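Local coordinates for protein Rho-class glutathione S-transferase (PDB 3QAV) that probably transfers glutathione to electrophilic compounds, as a rho-class member of the glutathione S-transferase superfamily that works as a cytosolic enzyme of two subunits, at residues P37-L42 with F188-A193; Y119-E124 with F175-E180; F81-V86 with C95-E100. All blocks are in the same frame, centred on the assembly; numbering follows the deposited sequence.

Contact 1. Residues P37-L42 with F188-A193; sequences PCWKVL and FFPMVA
Trp-39 reaches from helix 36-47 across to helix 183-197 and lays its indole against Pro-190, Phe-189 and Ala-193. It gives more surface to the contact than any other residue, with Pro-190 second. Its first torsion, -155°, sets the indole roughly trans to the backbone N and out between the helices. Pro-190 CG stands over one face of the indole, displaced toward its rim, and Pro-190 CB lies 3.9 Å from Trp-39 CE3. A proline suits the place: it offers a compact, wholly apolar ring to the indole, and lacking an N-H it breaks one bond of its own helix, which is kinked there. The far end of the six-membered ring meets Ala-193, whose CB is 3.5 Å from Trp-39 CH2; so small a residue lets the large ring come up close to the helix. Phe-189 completes the grip with an offset edge-to-face stack, its edge turned to the indole face with the planes at 82° and Phe-189 CE2 3.6 Å from Trp-39 CZ2. The buried Trp-39 NE1 hydrogen-bonds to Thr-225 OG1, while Tyr-213, Met-216 and Met-217 of helix 207-217 also touch Phe-189. The segment axes, 9.2 Å apart at closest and 133° to each other, are bridged by the indole and its three partners. Helix 36-47 belongs to the thioredoxin-like N-terminal domain, just after the glutathione-binding Ser-35, and helix 183-197 to the all-helical C-terminal domain, so this is the domain interface typical of cytosolic glutathione S-transferases.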
loop_
_atom_site.group_PDB
_atom_site.type_symbol
_atom_site.label_atom_id
_atom_site.label_comp_id
_atom_site.label_asym_id
_atom_site.label_seq_id
_atom_site.Cartn_x
_atom_site.Cartn_y
_atom_site.Cartn_z
ATOM N N PRO A 37 3.163 -10.645 3.141
ATOM C CA PRO A 37 3.740 -9.595 3.985
ATOM C C PRO A 37 4.803 -10.142 4.952
ATOM O O PRO A 37 5.755 -9.439 5.316
ATOM C CB PRO A 37 2.517 -8.981 4.691
ATOM C CG PRO A 37 1.414 -9.992 4.506
ATOM C CD PRO A 37 1.690 -10.599 3.161
ATOM N N CYS A 38 4.654 -11.402 5.358
ATOM C CA CYS A 38 5.640 -12.008 6.246
ATOM C C CYS A 38 6.891 -12.331 5.438
ATOM O O CYS A 38 8.016 -12.070 5.873
ATOM C CB CYS A 38 5.096 -13.298 6.868
ATOM S SG CYS A 38 3.759 -13.044 8.065
ATOM N N TRP A 39 6.680 -12.890 4.252
ATOM C CA TRP A 39 7.776 -13.281 3.370
ATOM C C TRP A 39 8.664 -12.086 3.086
ATOM O O TRP A 39 9.881 -12.197 3.112
ATOM C CB TRP A 39 7.221 -13.842 2.052
ATOM C CG TRP A 39 8.153 -14.777 1.341
ATOM C CD1 TRP A 39 9.507 -14.882 1.513
ATOM C CD2 TRP A 39 7.806 -15.717 0.315
ATOM N NE1 TRP A 39 10.020 -15.828 0.656
ATOM C CE2 TRP A 39 8.998 -16.355 -0.090
ATOM C CE3 TRP A 39 6.602 -16.082 -0.300
ATOM C CZ2 TRP A 39 9.024 -17.340 -1.090
ATOM C CZ3 TRP A 39 6.624 -17.059 -1.291
ATOM C CH2 TRP A 39 7.832 -17.677 -1.676
ATOM N N LYS A 40 8.049 -10.939 2.819
ATOM C CA LYS A 40 8.794 -9.712 2.544
ATOM C C LYS A 40 9.812 -9.460 3.648
ATOM O O LYS A 40 10.996 -9.205 3.386
ATOM C CB LYS A 40 7.839 -8.518 2.471
ATOM C CG LYS A 40 7.025 -8.403 1.190
ATOM C CD LYS A 40 5.861 -7.417 1.362
ATOM C CE LYS A 40 6.332 -6.004 1.698
ATOM N NZ LYS A 40 5.195 -5.040 1.926
ATOM N N VAL A 41 9.341 -9.532 4.888
ATOM C CA VAL A 41 10.191 -9.306 6.045
ATOM C C VAL A 41 11.340 -10.316 6.161
ATOM O O VAL A 41 12.480 -9.932 6.414
ATOM C CB VAL A 41 9.354 -9.313 7.352
ATOM C CG1 VAL A 41 10.268 -9.154 8.561
ATOM C CG2 VAL A 41 8.356 -8.140 7.323
ATOM N N LEU A 42 11.043 -11.600 5.968
ATOM C CA LEU A 42 12.077 -12.627 6.070
ATOM C C LEU A 42 13.145 -12.443 4.996
ATOM O O LEU A 42 14.334 -12.662 5.249
ATOM C CB LEU A 42 11.457 -14.020 5.953
ATOM C CG LEU A 42 10.405 -14.396 7.013
ATOM C CD1 LEU A 42 9.897 -15.812 6.748
ATOM C CD2 LEU A 42 11.014 -14.296 8.410
ATOM N N PHE A 188 7.813 -7.853 -4.988
ATOM C CA PHE A 188 7.284 -8.520 -6.174
ATOM C C PHE A 188 7.262 -10.041 -6.172
ATOM O O PHE A 188 6.214 -10.650 -6.336
ATOM C CB PHE A 188 8.058 -8.032 -7.403
ATOM C CG PHE A 188 7.529 -8.561 -8.703
ATOM C CD1 PHE A 188 6.222 -8.296 -9.096
ATOM C CD2 PHE A 188 8.345 -9.306 -9.545
ATOM C CE1 PHE A 188 5.733 -8.767 -10.312
ATOM C CE2 PHE A 188 7.863 -9.780 -10.764
ATOM C CZ PHE A 188 6.559 -9.510 -11.145
ATOM N N PHE A 189 8.427 -10.650 -5.990
ATOM C CA PHE A 189 8.543 -12.099 -6.019
ATOM C C PHE A 189 7.515 -12.891 -5.212
ATOM O O PHE A 189 6.890 -13.810 -5.738
ATOM C CB PHE A 189 9.942 -12.520 -5.591
ATOM C CG PHE A 189 10.112 -13.997 -5.516
ATOM C CD1 PHE A 189 10.266 -14.749 -6.676
ATOM C CD2 PHE A 189 10.057 -14.649 -4.286
ATOM C CE1 PHE A 189 10.362 -16.132 -6.609
ATOM C CE2 PHE A 189 10.150 -16.019 -4.212
ATOM C CZ PHE A 189 10.302 -16.766 -5.374
ATOM N N PRO A 190 7.345 -12.574 -3.919
ATOM C CA PRO A 190 6.357 -13.335 -3.146
ATOM C C PRO A 190 5.010 -13.426 -3.860
ATOM O O PRO A 190 4.325 -14.453 -3.812
ATOM C CB PRO A 190 6.273 -12.555 -1.842
ATOM C CG PRO A 190 7.698 -12.096 -1.661
ATOM C CD PRO A 190 8.064 -11.615 -3.059
ATOM N N MET A 191 4.630 -12.342 -4.521
ATOM C CA MET A 191 3.365 -12.317 -5.230
ATOM C C MET A 191 3.407 -13.253 -6.429
ATOM O O MET A 191 2.418 -13.911 -6.744
ATOM C CB MET A 191 3.031 -10.887 -5.648
ATOM C CG MET A 191 2.761 -9.996 -4.442
ATOM S SD MET A 191 2.291 -8.333 -4.892
ATOM C CE MET A 191 0.529 -8.460 -4.836
ATOM N N VAL A 192 4.558 -13.318 -7.094
ATOM C CA VAL A 192 4.697 -14.217 -8.238
ATOM C C VAL A 192 4.726 -15.681 -7.760
ATOM O O VAL A 192 4.095 -16.549 -8.363
ATOM C CB VAL A 192 5.971 -13.907 -9.052
ATOM C CG1 VAL A 192 6.114 -14.908 -10.202
ATOM C CG2 VAL A 192 5.890 -12.490 -9.622
ATOM N N ALA A 193 5.445 -15.947 -6.670
ATOM C CA ALA A 193 5.533 -17.305 -6.117
ATOM C C ALA A 193 4.138 -17.803 -5.739
ATOM O O ALA A 193 3.801 -18.980 -5.931
ATOM C CB ALA A 193 6.439 -17.316 -4.891
#

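Contact 2. Residues Y119-E124 with F175-E180; sequences YQRMFE and FVATKE
Arg-121 leaves helix 112-124 toward the loop 175-180 and spends its apolar length on that loop before its charged end turns to other partners. Its CB lies 3.9 Å from Ala-177 CB. The next carbon comes nearer, Arg-121 CG standing 3.5 Å from the same methyl; alanine suits the spot because a single methyl lets the arginine stem lie close against the loop. Arg-121 CD then passes the backbone carbonyl of Val-176, 3.3 Å from its O. Bends at the second and third torsions, -75° and 92°, fold the chain back so that one edge of the guanidinium comes to Glu-124, a turn further along its own helix. There Arg-121 NE and NH1 converge side-on on one oxygen, Glu-124 OE1. The shorter and straighter branch, Arg-121 NH1 to Glu-124 OE1, measures 2.7 Å with an angle of 164° and uses the syn lone pair, whereas the NE bond is longer and more bent and meets the oxygen from above the carboxylate plane. This salt bridge links residues three positions apart on one helix in the all-helical part of the glutathione S-transferase fold, where the loop leads from helix 148-172 into helix 183-197. Glu-124 OE2 turns to Tyr-168 and, across the dimer interface, to Arg-75 of the second subunit, so the carboxylate couples Arg-121 to the neighbouring chain. Tyr-168 also makes a cation-pi contact with Arg-121. The remaining nitrogen, Arg-121 NH2, donates to a water at 2.7 Å, and that water donates in turn to Val-176 O at 2.8 Å.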
loop_
_atom_site.group_PDB
_atom_site.type_symbol
_atom_site.label_atom_id
_atom_site.label_comp_id
_atom_site.label_asym_id
_atom_site.label_seq_id
_atom_site.Cartn_x
_atom_site.Cartn_y
_atom_site.Cartn_z
ATOM N N TYR A 119 11.309 2.387 -5.680
ATOM C CA TYR A 119 10.112 2.733 -4.912
ATOM C C TYR A 119 8.883 2.559 -5.817
ATOM O O TYR A 119 7.876 1.997 -5.406
ATOM C CB TYR A 119 10.182 4.190 -4.429
ATOM C CG TYR A 119 11.076 4.445 -3.221
ATOM C CD1 TYR A 119 12.010 5.484 -3.229
ATOM C CD2 TYR A 119 10.942 3.692 -2.049
ATOM C CE1 TYR A 119 12.789 5.774 -2.102
ATOM C CE2 TYR A 119 11.714 3.976 -0.906
ATOM C CZ TYR A 119 12.631 5.016 -0.943
ATOM O OH TYR A 119 13.385 5.304 0.175
ATOM N N GLN A 120 8.964 3.038 -7.053
ATOM C CA GLN A 120 7.834 2.893 -7.971
ATOM C C GLN A 120 7.403 1.427 -8.089
ATOM O O GLN A 120 6.226 1.101 -7.898
ATOM C CB GLN A 120 8.185 3.439 -9.364
ATOM C CG GLN A 120 7.208 3.020 -10.471
ATOM C CD GLN A 120 5.819 3.651 -10.350
ATOM O OE1 GLN A 120 4.831 3.122 -10.880
ATOM N NE2 GLN A 120 5.742 4.790 -9.674
ATOM N N ARG A 121 8.349 0.545 -8.396
ATOM C CA ARG A 121 8.028 -0.876 -8.541
ATOM C C ARG A 121 7.481 -1.489 -7.243
ATOM O O ARG A 121 6.498 -2.219 -7.273
ATOM C CB ARG A 121 9.261 -1.644 -9.023
ATOM C CG ARG A 121 9.726 -1.249 -10.434
ATOM C CD ARG A 121 8.811 -1.815 -11.524
ATOM N NE ARG A 121 7.726 -0.922 -11.922
ATOM C CZ ARG A 121 7.774 -0.077 -12.950
ATOM N NH1 ARG A 121 6.722 0.693 -13.226
ATOM N NH2 ARG A 121 8.864 0.002 -13.706
ATOM N N MET A 122 8.113 -1.182 -6.112
ATOM C CA MET A 122 7.667 -1.691 -4.814
ATOM C C MET A 122 6.169 -1.490 -4.571
ATOM O O MET A 122 5.415 -2.449 -4.389
ATOM C CB MET A 122 8.410 -0.983 -3.675
ATOM C CG MET A 122 9.836 -1.406 -3.455
ATOM S SD MET A 122 10.666 -0.216 -2.376
ATOM C CE MET A 122 9.635 -0.289 -0.917
ATOM N N PHE A 123 5.755 -0.228 -4.559
ATOM C CA PHE A 123 4.367 0.136 -4.294
ATOM C C PHE A 123 3.379 -0.220 -5.398
ATOM O O PHE A 123 2.195 -0.400 -5.136
ATOM C CB PHE A 123 4.318 1.627 -3.929
ATOM C CG PHE A 123 5.195 1.966 -2.736
ATOM C CD1 PHE A 123 6.306 2.792 -2.872
ATOM C CD2 PHE A 123 4.946 1.386 -1.493
ATOM C CE1 PHE A 123 7.161 3.031 -1.791
ATOM C CE2 PHE A 123 5.791 1.616 -0.410
ATOM C CZ PHE A 123 6.904 2.440 -0.557
ATOM N N GLU A 124 3.862 -0.346 -6.627
ATOM C CA GLU A 124 2.981 -0.719 -7.726
ATOM C C GLU A 124 2.564 -2.192 -7.589
ATOM O O GLU A 124 1.527 -2.605 -8.124
ATOM C CB GLU A 124 3.684 -0.495 -9.068
ATOM C CG GLU A 124 2.804 -0.746 -10.290
ATOM C CD GLU A 124 3.540 -0.479 -11.589
ATOM O OE1 GLU A 124 4.635 0.118 -11.537
ATOM O OE2 GLU A 124 3.020 -0.851 -12.663
ATOM N N PHE A 175 16.138 -8.082 -12.971
ATOM C CA PHE A 175 15.208 -8.024 -11.849
ATOM C C PHE A 175 14.017 -7.114 -12.170
ATOM O O PHE A 175 13.935 -6.562 -13.268
ATOM C CB PHE A 175 15.965 -7.588 -10.598
ATOM C CG PHE A 175 17.049 -8.559 -10.194
ATOM C CD1 PHE A 175 16.786 -9.584 -9.283
ATOM C CD2 PHE A 175 18.319 -8.480 -10.762
ATOM C CE1 PHE A 175 17.774 -10.514 -8.946
ATOM C CE2 PHE A 175 19.315 -9.407 -10.430
ATOM C CZ PHE A 175 19.040 -10.425 -9.520
ATOM N N VAL A 176 13.097 -6.948 -11.228
ATOM C CA VAL A 176 11.890 -6.169 -11.501
ATOM C C VAL A 176 12.004 -4.647 -11.650
ATOM O O VAL A 176 11.146 -4.026 -12.282
ATOM C CB VAL A 176 10.793 -6.503 -10.456
ATOM C CG1 VAL A 176 11.053 -5.736 -9.154
ATOM C CG2 VAL A 176 9.407 -6.199 -11.035
ATOM N N ALA A 177 13.051 -4.043 -11.097
ATOM C CA ALA A 177 13.218 -2.592 -11.196
ATOM C C ALA A 177 14.541 -2.173 -11.836
ATOM O O ALA A 177 14.618 -1.143 -12.508
ATOM C CB ALA A 177 13.092 -1.955 -9.812
ATOM N N THR A 178 15.578 -2.973 -11.621
ATOM C CA THR A 178 16.894 -2.680 -12.174
ATOM C C THR A 178 17.564 -3.998 -12.527
ATOM O O THR A 178 16.952 -5.056 -12.430
ATOM C CB THR A 178 17.783 -1.963 -11.147
ATOM O OG1 THR A 178 18.130 -2.883 -10.111
ATOM C CG2 THR A 178 17.052 -0.787 -10.520
ATOM N N LYS A 179 18.826 -3.940 -12.929
ATOM C CA LYS A 179 19.560 -5.156 -13.268
ATOM C C LYS A 179 20.165 -5.796 -12.015
ATOM O O LYS A 179 20.949 -6.742 -12.099
ATOM C CB LYS A 179 20.656 -4.845 -14.290
ATOM C CG LYS A 179 20.115 -4.486 -15.660
ATOM C CD LYS A 179 21.226 -4.132 -16.626
ATOM C CE LYS A 179 20.660 -3.719 -17.978
ATOM N NZ LYS A 179 19.872 -4.819 -18.612
ATOM N N GLU A 180 19.789 -5.265 -10.855
ATOM C CA GLU A 180 20.254 -5.777 -9.573
ATOM C C GLU A 180 19.061 -6.073 -8.662
ATOM O O GLU A 180 17.988 -5.479 -8.801
ATOM C CB GLU A 180 21.155 -4.747 -8.873
ATOM C CG GLU A 180 22.606 -4.741 -9.313
ATOM C CD GLU A 180 23.427 -3.708 -8.556
ATOM O OE1 GLU A 180 23.230 -3.566 -7.331
ATOM O OE2 GLU A 180 24.277 -3.044 -9.181
HETATM O O HOH W 1 10.791 -1.902 -14.025
#

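Contact 3. Residues F81-V86 with C95-E100; sequences FTDGDV and CMYLEE
Asp-83 OD1 is gripped by two tyrosine hydroxyls, that of Tyr-97 across the contact and that of Tyr-102 just beyond it on the chain. Tyr-97 OH donates to Asp-83 OD1 over 2.6 Å, a short bond that reaches the oxygen from above the carboxylate plane, 43° out of it. Seen from the tyrosine, the same oxygen lies at the ring edge, in plane, and the carboxylate stands 79° to the ring. Two donors on one oxygen would help to stabilise the negative charge of this buried aspartate. With its first torsion extended, Asp-83 holds the carboxylate out from the strand end, where the Tyr-97 hydroxyl can meet it. In the thioredoxin-like N-terminal domain of glutathione S-transferases helix 91-101 packs against the mixed sheet, and here it covers the hairpin joining strands 80-83 and 86-88 through a type II' turn from Asp-83 to Val-86. Gly-84 suits the turn, its positive phi being readily adopted by glycine. Val-86 comes over one face of the Tyr-97 ring, with Val-86 CG1 4.0 Å from Tyr-97 CE1. Phe-81 meets the tyrosine rim to rim, the planes at 64°, Phe-81 CE2 being 3.7 Å from Tyr-97 CE2. A phenylalanine in place of Tyr-97 would probably keep much of this packing but leave Asp-83 OD1 without one of its two donors, its charge less well balanced. Next to Tyr-97 on the helix, Leu-98 brings CD2 to 3.6 Å from Phe-81 CZ, and the same leucine packs on helix 36-47 through Val-44 and Leu-45. Ala-116 of the second subunit packs on Tyr-97, and Thr-113 of that subunit on Val-86.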
loop_
_atom_site.group_PDB
_atom_site.type_symbol
_atom_site.label_atom_id
_atom_site.label_comp_id
_atom_site.label_asym_id
_atom_site.label_seq_id
_atom_site.Cartn_x
_atom_site.Cartn_y
_atom_site.Cartn_z
ATOM N N PHE A 81 6.675 -7.327 14.547
ATOM C CA PHE A 81 8.119 -7.300 14.672
ATOM C C PHE A 81 8.621 -6.406 15.792
ATOM O O PHE A 81 8.063 -5.340 16.033
ATOM C CB PHE A 81 8.672 -6.817 13.322
ATOM C CG PHE A 81 10.144 -6.514 13.311
ATOM C CD1 PHE A 81 11.052 -7.436 12.804
ATOM C CD2 PHE A 81 10.615 -5.279 13.736
ATOM C CE1 PHE A 81 12.410 -7.129 12.713
ATOM C CE2 PHE A 81 11.968 -4.965 13.651
ATOM C CZ PHE A 81 12.865 -5.890 13.138
ATOM N N THR A 82 9.672 -6.854 16.475
ATOM C CA THR A 82 10.303 -6.066 17.527
ATOM C C THR A 82 11.815 -6.094 17.310
ATOM O O THR A 82 12.360 -7.025 16.705
ATOM C CB THR A 82 10.024 -6.610 18.940
ATOM O OG1 THR A 82 10.713 -7.854 19.119
ATOM C CG2 THR A 82 8.532 -6.807 19.155
ATOM N N ASP A 83 12.486 -5.061 17.797
ATOM C CA ASP A 83 13.935 -4.954 17.688
ATOM C C ASP A 83 14.369 -4.083 18.857
ATOM O O ASP A 83 14.435 -2.854 18.749
ATOM C CB ASP A 83 14.338 -4.297 16.365
ATOM C CG ASP A 83 15.835 -4.348 16.126
ATOM O OD1 ASP A 83 16.306 -3.746 15.140
ATOM O OD2 ASP A 83 16.543 -4.994 16.925
ATOM N N GLY A 84 14.656 -4.730 19.979
ATOM C CA GLY A 84 15.035 -3.990 21.160
ATOM C C GLY A 84 13.747 -3.411 21.698
ATOM O O GLY A 84 12.824 -4.150 22.031
ATOM N N ASP A 85 13.668 -2.087 21.764
ATOM C CA ASP A 85 12.468 -1.432 22.266
ATOM C C ASP A 85 11.567 -1.030 21.112
ATOM O O ASP A 85 10.391 -0.728 21.302
ATOM C CB ASP A 85 12.849 -0.202 23.088
ATOM C CG ASP A 85 13.693 -0.555 24.295
ATOM O OD1 ASP A 85 13.235 -1.383 25.114
ATOM O OD2 ASP A 85 14.812 -0.009 24.422
ATOM N N VAL A 86 12.129 -1.032 19.910
ATOM C CA VAL A 86 11.376 -0.678 18.719
ATOM C C VAL A 86 10.345 -1.765 18.430
ATOM O O VAL A 86 10.629 -2.957 18.557
ATOM C CB VAL A 86 12.313 -0.553 17.493
ATOM C CG1 VAL A 86 11.557 0.042 16.317
ATOM C CG2 VAL A 86 13.520 0.299 17.846
ATOM N N CYS A 95 10.197 -3.341 6.636
ATOM C CA CYS A 95 11.231 -3.365 5.603
ATOM C C CYS A 95 11.985 -2.048 5.539
ATOM O O CYS A 95 13.205 -2.043 5.458
ATOM C CB CYS A 95 10.615 -3.682 4.237
ATOM S SG CYS A 95 10.053 -5.404 4.119
ATOM N N MET A 96 11.261 -0.935 5.593
ATOM C CA MET A 96 11.894 0.375 5.546
ATOM C C MET A 96 12.773 0.599 6.772
ATOM O O MET A 96 13.872 1.138 6.661
ATOM C CB MET A 96 10.841 1.480 5.439
ATOM C CG MET A 96 10.190 1.575 4.055
ATOM S SD MET A 96 11.423 1.599 2.711
ATOM C CE MET A 96 12.046 3.264 2.860
ATOM N N TYR A 97 12.292 0.177 7.938
ATOM C CA TYR A 97 13.063 0.320 9.174
ATOM C C TYR A 97 14.362 -0.475 9.118
ATOM O O TYR A 97 15.411 0.007 9.550
ATOM C CB TYR A 97 12.251 -0.169 10.372
ATOM C CG TYR A 97 13.091 -0.464 11.589
ATOM C CD1 TYR A 97 13.606 0.565 12.381
ATOM C CD2 TYR A 97 13.404 -1.781 11.933
ATOM C CE1 TYR A 97 14.414 0.287 13.484
ATOM C CE2 TYR A 97 14.210 -2.071 13.030
ATOM C CZ TYR A 97 14.711 -1.036 13.800
ATOM O OH TYR A 97 15.499 -1.338 14.886
ATOM N N LEU A 98 14.281 -1.699 8.601
ATOM C CA LEU A 98 15.449 -2.569 8.500
ATOM C C LEU A 98 16.497 -2.001 7.542
ATOM O O LEU A 98 17.702 -2.097 7.800
ATOM C CB LEU A 98 15.036 -3.968 8.028
ATOM C CG LEU A 98 14.162 -4.807 8.966
ATOM C CD1 LEU A 98 13.852 -6.127 8.280
ATOM C CD2 LEU A 98 14.871 -5.049 10.310
ATOM N N GLU A 99 16.037 -1.421 6.435
ATOM C CA GLU A 99 16.943 -0.834 5.447
ATOM C C GLU A 99 17.654 0.376 6.051
ATOM O O GLU A 99 18.826 0.624 5.772
ATOM C CB GLU A 99 16.160 -0.405 4.203
ATOM C CG GLU A 99 16.977 0.352 3.150
ATOM C CD GLU A 99 18.071 -0.494 2.517
ATOM O OE1 GLU A 99 18.159 -1.697 2.825
ATOM O OE2 GLU A 99 18.843 0.053 1.702
ATOM N N GLU A 100 16.942 1.116 6.895
ATOM C CA GLU A 100 17.501 2.297 7.545
ATOM C C GLU A 100 18.367 1.981 8.765
ATOM O O GLU A 100 19.386 2.633 8.995
ATOM C CB GLU A 100 16.373 3.251 7.952
ATOM C CG GLU A 100 15.993 4.259 6.884
ATOM C CD GLU A 100 14.834 5.142 7.306
ATOM O OE1 GLU A 100 14.682 5.376 8.526
ATOM O OE2 GLU A 100 14.086 5.611 6.419
#

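After strand 28-31 the chain enters helix 36-47, which opens contact 1, and passes through strand 53-56 to contact 3, a short local closure of hairpin 81-86 on helix 95-100. Contact 2 follows in series, opening on helix 112-124 and closing at loop 175-180, before helix 183-197 returns to helix 36-47 and closes contact 1. Both therefore nest within contact 1. Contact 3 ties a hairpin to a helix within the N-terminal domain, contact 2 a loop to a helix among the later helices, and contact 1 joins the two domains. Phe-188 packs on Val-176, the backbone of Lys-40 on Cys-95 SG, and Tyr-119 on Met-96; contacts 2 and 3 also border the second subunit.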